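Local coordinates for MdbA (PDB 4Z7X), which probably forms disulfide bonds in exported proteins as a thiol-disulfide oxidoreductase linked to the sortase-mediated pilus assembly pathway of Actinomyces oris, at residues A[57-63]-A[196-202]; A[66-71]-A[131-135]. All coordinates share one frame; numbering follows the deposited sequence.

Contact 1: residues A[57-63]-A[196-202]; sequences PVLDIYF and TPTVFFK
Tyr62 and Thr198 face each other across two antiparallel strands, 58-63 and 198-201, whose directions differ by 172°. Starting at the Tyr62 CB, 3.6 Å from Thr198 O, CG sits anti to the carbonyl carbon (chi1 -71°), which carries the ring toward Phe200; the ring presents its edge to that same oxygen, with CD1 3.7 Å from Thr198 O. Further out, Tyr62 CE1 comes to 3.9 Å from Phe200 CE2, the two side chains crossing at a slant. His95 stacks on the Tyr62 ring. Thr198 O also accepts from Tyr62 N at 2.9 Å, a nearly straight bond, so one oxygen serves both the backbone and the ring edge.

Asp60 and Phe200 form the next hydrogen-bonded pair on this face, bonded in both directions between their backbones; Asp60 OD1 is hydrogen-bonded to His95 NE2 on the neighbouring strand 91-96. On the other face Leu59 CD1 packs 3.8 Å from Val199 CG1 and also touches Phe201 CB. With its CG anti to the backbone N (chi1 -179°), Phe201 brings CE1 to 3.7 Å from Pro57 CB. At the far end Pro197, which follows a cis peptide bond, makes a CA-H...O contact, Pro197 CA to Tyr62 O 3.1 Å. This central pairing, with a cis-proline leading into the second strand beside the CxxC, is characteristic of the thioredoxin fold.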
# COMPACT_ATOMS: atom_id res chain seq x y z
N PRO A 57 4.52 12.75 11.19
CA PRO A 57 5.13 11.50 11.59
C PRO A 57 4.71 10.35 10.70
O PRO A 57 3.65 10.39 10.07
CB PRO A 57 4.54 11.26 12.99
CG PRO A 57 3.95 12.51 13.40
CD PRO A 57 3.45 13.12 12.15
N VAL A 58 5.52 9.32 10.69
CA VAL A 58 5.32 8.17 9.84
C VAL A 58 4.26 7.22 10.34
O VAL A 58 4.37 6.69 11.45
CB VAL A 58 6.66 7.43 9.59
CG1 VAL A 58 6.42 6.24 8.67
CG2 VAL A 58 7.66 8.38 8.94
N LEU A 59 3.29 6.92 9.47
CA LEU A 59 2.32 5.83 9.68
C LEU A 59 2.65 4.72 8.69
O LEU A 59 2.51 4.90 7.46
CB LEU A 59 0.89 6.30 9.44
CG LEU A 59 -0.21 5.29 9.68
CD1 LEU A 59 -0.38 4.99 11.16
CD2 LEU A 59 -1.50 5.84 9.06
N ASP A 60 3.14 3.59 9.22
CA ASP A 60 3.56 2.45 8.40
C ASP A 60 2.41 1.45 8.41
O ASP A 60 1.94 1.06 9.49
CB ASP A 60 4.75 1.74 9.07
CG ASP A 60 6.05 2.47 8.94
OD1 ASP A 60 6.45 2.71 7.80
OD2 ASP A 60 6.70 2.80 9.99
N ILE A 61 2.00 0.99 7.24
CA ILE A 61 1.02 -0.05 7.10
C ILE A 61 1.61 -1.23 6.29
O ILE A 61 1.94 -1.08 5.14
CB ILE A 61 -0.29 0.43 6.42
CG1 ILE A 61 -0.86 1.66 7.19
CG2 ILE A 61 -1.29 -0.70 6.40
CD1 ILE A 61 -2.06 2.30 6.56
N TYR A 62 1.71 -2.36 6.97
CA TYR A 62 2.12 -3.63 6.37
C TYR A 62 0.85 -4.38 5.99
O TYR A 62 -0.04 -4.60 6.84
CB TYR A 62 2.98 -4.49 7.33
CG TYR A 62 4.35 -3.95 7.56
CD1 TYR A 62 4.60 -2.91 8.47
CD2 TYR A 62 5.43 -4.48 6.89
CE1 TYR A 62 5.89 -2.42 8.65
CE2 TYR A 62 6.72 -4.03 7.09
CZ TYR A 62 6.95 -2.99 7.97
OH TYR A 62 8.23 -2.50 8.16
N PHE A 63 0.76 -4.76 4.72
CA PHE A 63 -0.48 -5.32 4.18
C PHE A 63 -0.20 -6.36 3.11
O PHE A 63 0.90 -6.45 2.57
CB PHE A 63 -1.32 -4.19 3.59
CG PHE A 63 -0.78 -3.67 2.29
CD1 PHE A 63 0.19 -2.69 2.24
CD2 PHE A 63 -1.15 -4.28 1.12
CE1 PHE A 63 0.69 -2.28 1.02
CE2 PHE A 63 -0.67 -3.88 -0.10
CZ PHE A 63 0.28 -2.87 -0.15
N THR A 196 -0.91 -9.71 9.13
CA THR A 196 -1.35 -8.50 8.42
C THR A 196 -2.82 -8.15 8.77
O THR A 196 -3.61 -9.02 9.08
CB THR A 196 -1.25 -8.62 6.89
OG1 THR A 196 -1.95 -9.79 6.46
CG2 THR A 196 0.18 -8.72 6.45
N PRO A 197 -3.16 -6.87 8.80
CA PRO A 197 -2.21 -5.77 8.76
C PRO A 197 -1.36 -5.67 10.03
O PRO A 197 -1.73 -6.20 11.06
CB PRO A 197 -3.11 -4.54 8.64
CG PRO A 197 -4.38 -4.94 9.28
CD PRO A 197 -4.55 -6.40 9.07
N THR A 198 -0.21 -4.99 9.92
CA THR A 198 0.56 -4.55 11.07
C THR A 198 0.76 -3.06 10.86
O THR A 198 1.13 -2.64 9.76
CB THR A 198 1.93 -5.28 11.23
OG1 THR A 198 1.71 -6.68 11.48
CG2 THR A 198 2.69 -4.68 12.38
N VAL A 199 0.51 -2.28 11.89
CA VAL A 199 0.59 -0.81 11.80
C VAL A 199 1.54 -0.26 12.86
O VAL A 199 1.50 -0.66 14.04
CB VAL A 199 -0.84 -0.22 11.95
CG1 VAL A 199 -0.84 1.29 11.91
CG2 VAL A 199 -1.76 -0.74 10.84
N PHE A 200 2.39 0.69 12.44
CA PHE A 200 3.24 1.44 13.35
C PHE A 200 2.98 2.92 13.14
O PHE A 200 2.68 3.37 12.01
CB PHE A 200 4.70 1.13 13.07
CG PHE A 200 5.08 -0.28 13.30
CD1 PHE A 200 5.57 -0.67 14.54
CD2 PHE A 200 5.04 -1.21 12.26
CE1 PHE A 200 5.92 -1.98 14.77
CE2 PHE A 200 5.40 -2.52 12.47
CZ PHE A 200 5.85 -2.91 13.73
N PHE A 201 3.06 3.68 14.22
CA PHE A 201 2.96 5.14 14.17
C PHE A 201 4.08 5.72 15.00
O PHE A 201 4.24 5.38 16.16
CB PHE A 201 1.60 5.65 14.64
CG PHE A 201 1.49 7.14 14.55
CD1 PHE A 201 1.62 7.77 13.34
CD2 PHE A 201 1.33 7.90 15.69
CE1 PHE A 201 1.56 9.15 13.25
CE2 PHE A 201 1.27 9.26 15.61
CZ PHE A 201 1.40 9.89 14.40
N LYS A 202 4.89 6.56 14.37
CA LYS A 202 6.13 7.03 14.98
C LYS A 202 7.00 5.88 15.50
O LYS A 202 7.63 5.99 16.57
CB LYS A 202 5.84 8.01 16.11
CG LYS A 202 5.07 9.22 15.67
CD LYS A 202 4.57 10.06 16.84
CE LYS A 202 5.66 10.94 17.38
NZ LYS A 202 5.17 11.86 18.42

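Contact 2: residues A[66-71]-A[131-135]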
# COMPACT_ATOMS: atom_id res chain seq x y z
N SER A 66 -4.28 -9.81 -0.63
CA SER A 66 -5.15 -10.98 -0.49
C SER A 66 -5.62 -11.27 0.94
O SER A 66 -6.24 -12.32 1.19
CB SER A 66 -4.46 -12.23 -1.04
OG SER A 66 -4.27 -12.13 -2.44
N CYS A 67 -5.41 -10.30 1.83
CA CYS A 67 -5.78 -10.43 3.26
C CYS A 67 -7.11 -9.73 3.52
O CYS A 67 -7.25 -8.49 3.33
CB CYS A 67 -4.66 -9.86 4.15
SG CYS A 67 -5.14 -9.73 5.90
N SER A 68 -8.08 -10.48 4.01
CA SER A 68 -9.40 -9.89 4.27
C SER A 68 -9.40 -8.85 5.36
O SER A 68 -10.17 -7.89 5.28
CB SER A 68 -10.40 -11.02 4.59
OG SER A 68 -10.08 -11.69 5.79
N HIS A 69 -8.53 -9.01 6.36
CA HIS A 69 -8.42 -8.01 7.39
C HIS A 69 -7.84 -6.69 6.85
O HIS A 69 -8.26 -5.60 7.25
CB HIS A 69 -7.59 -8.53 8.56
CG HIS A 69 -8.23 -9.67 9.27
ND1 HIS A 69 -7.86 -10.98 9.07
CD2 HIS A 69 -9.24 -9.69 10.17
CE1 HIS A 69 -8.61 -11.76 9.82
NE2 HIS A 69 -9.45 -11.00 10.50
N CYS A 70 -6.87 -6.80 5.96
CA CYS A 70 -6.33 -5.64 5.24
C CYS A 70 -7.39 -4.97 4.36
O CYS A 70 -7.44 -3.76 4.28
CB CYS A 70 -5.14 -6.04 4.38
SG CYS A 70 -3.72 -6.54 5.37
N ALA A 71 -8.23 -5.76 3.71
CA ALA A 71 -9.30 -5.18 2.88
C ALA A 71 -10.27 -4.40 3.76
O ALA A 71 -10.69 -3.30 3.39
CB ALA A 71 -10.03 -6.27 2.09
N PHE A 131 -8.14 -3.14 -3.44
CA PHE A 131 -8.74 -3.71 -2.24
C PHE A 131 -10.26 -3.78 -2.35
O PHE A 131 -10.86 -4.70 -1.82
CB PHE A 131 -8.33 -2.94 -0.99
CG PHE A 131 -7.13 -3.51 -0.29
CD1 PHE A 131 -7.14 -4.82 0.12
CD2 PHE A 131 -5.95 -2.79 -0.11
CE1 PHE A 131 -6.06 -5.38 0.79
CE2 PHE A 131 -4.88 -3.33 0.57
CZ PHE A 131 -4.93 -4.64 1.01
N GLU A 132 -10.88 -2.83 -3.02
CA GLU A 132 -12.34 -2.81 -3.21
C GLU A 132 -12.78 -4.04 -3.99
O GLU A 132 -13.84 -4.62 -3.74
CB GLU A 132 -12.75 -1.51 -3.93
CG GLU A 132 -14.24 -1.30 -4.11
CD GLU A 132 -14.58 0.16 -4.40
OE1 GLU A 132 -13.67 1.02 -4.39
OE2 GLU A 132 -15.75 0.45 -4.67
N ILE A 133 -11.98 -4.43 -4.97
CA ILE A 133 -12.30 -5.66 -5.72
C ILE A 133 -12.42 -6.85 -4.74
O ILE A 133 -13.37 -7.65 -4.79
CB ILE A 133 -11.23 -6.00 -6.80
CG1 ILE A 133 -11.31 -5.04 -7.96
CG2 ILE A 133 -11.39 -7.40 -7.36
CD1 ILE A 133 -10.19 -5.18 -8.97
N PHE A 134 -11.44 -6.97 -3.86
CA PHE A 134 -11.39 -8.07 -2.94
C PHE A 134 -12.55 -7.98 -1.96
O PHE A 134 -13.22 -8.97 -1.70
CB PHE A 134 -10.03 -8.08 -2.20
CG PHE A 134 -9.74 -9.35 -1.47
CD1 PHE A 134 -9.04 -10.38 -2.09
CD2 PHE A 134 -10.14 -9.53 -0.17
CE1 PHE A 134 -8.77 -11.56 -1.42
CE2 PHE A 134 -9.87 -10.71 0.51
CZ PHE A 134 -9.18 -11.73 -0.12
N SER A 135 -12.81 -6.78 -1.43
CA SER A 135 -13.93 -6.63 -0.53
C SER A 135 -15.26 -7.01 -1.18
O SER A 135 -16.10 -7.66 -0.58
CB SER A 135 -14.03 -5.18 -0.03
OG SER A 135 -12.96 -4.87 0.80
O HOH W 1 -11.45 -2.67 0.88
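Ala71 O and Ser135 OG are joined by one water, which donates to the Ala71 carbonyl at 2.7 Å and lies equally close, 2.7 Å, to Ser135 OG. It bridges the first turn of helix 68-86 to helix 123-140. The rest is packing, carried by two phenylalanines one helical turn apart. The Phe131 ring packs on the first turn of helix 68-86: its CD1 lies 3.5 Å from Ala71 CA, its CZ 3.7 Å from Cys70 CB, and Cys70 O sits over one face, offset toward the rim. Phe134 is modelled in two conformers; in one of them, its CG anti to the backbone N (chi1 -166°), the ring reaches the loop before the helix, where CZ meets Ser66 O and CE2 meets Ser68 CA. Ala71 CB fits between both rings and Ser135 OG.

Cys67 is the N-cap: its SG accepts from Cys70 N at 3.4 Å. Tyr65 and His127 also pack against Phe131. Cys67 and Cys70, not disulfide-bonded to each other here, are consistent with the CxxC at a helix start of thioredoxin-type oxidoreductases, in this protein packed against helix 123-140.

Both contacts are largely buried, yet they are built differently. Contact 1 lies within the sheet, where regular backbone hydrogen bonds hold two strands and side chains pack on either face; contact 2 joins two helices, with aromatic packing and a single water in place of direct polar bonds. Their centres are about 17 Å apart, but the ends meet: Thr196 OG1 comes to 3.2 Å from Cys67 SG, and Pro197 N to 3.5 Å from Cys70 SG. Strand 58-63 leads directly toward helix 68-86. Thr196 and Pro197 pack on the sulfurs, placing the cis-proline end of contact 1 against the probable redox cysteines of contact 2.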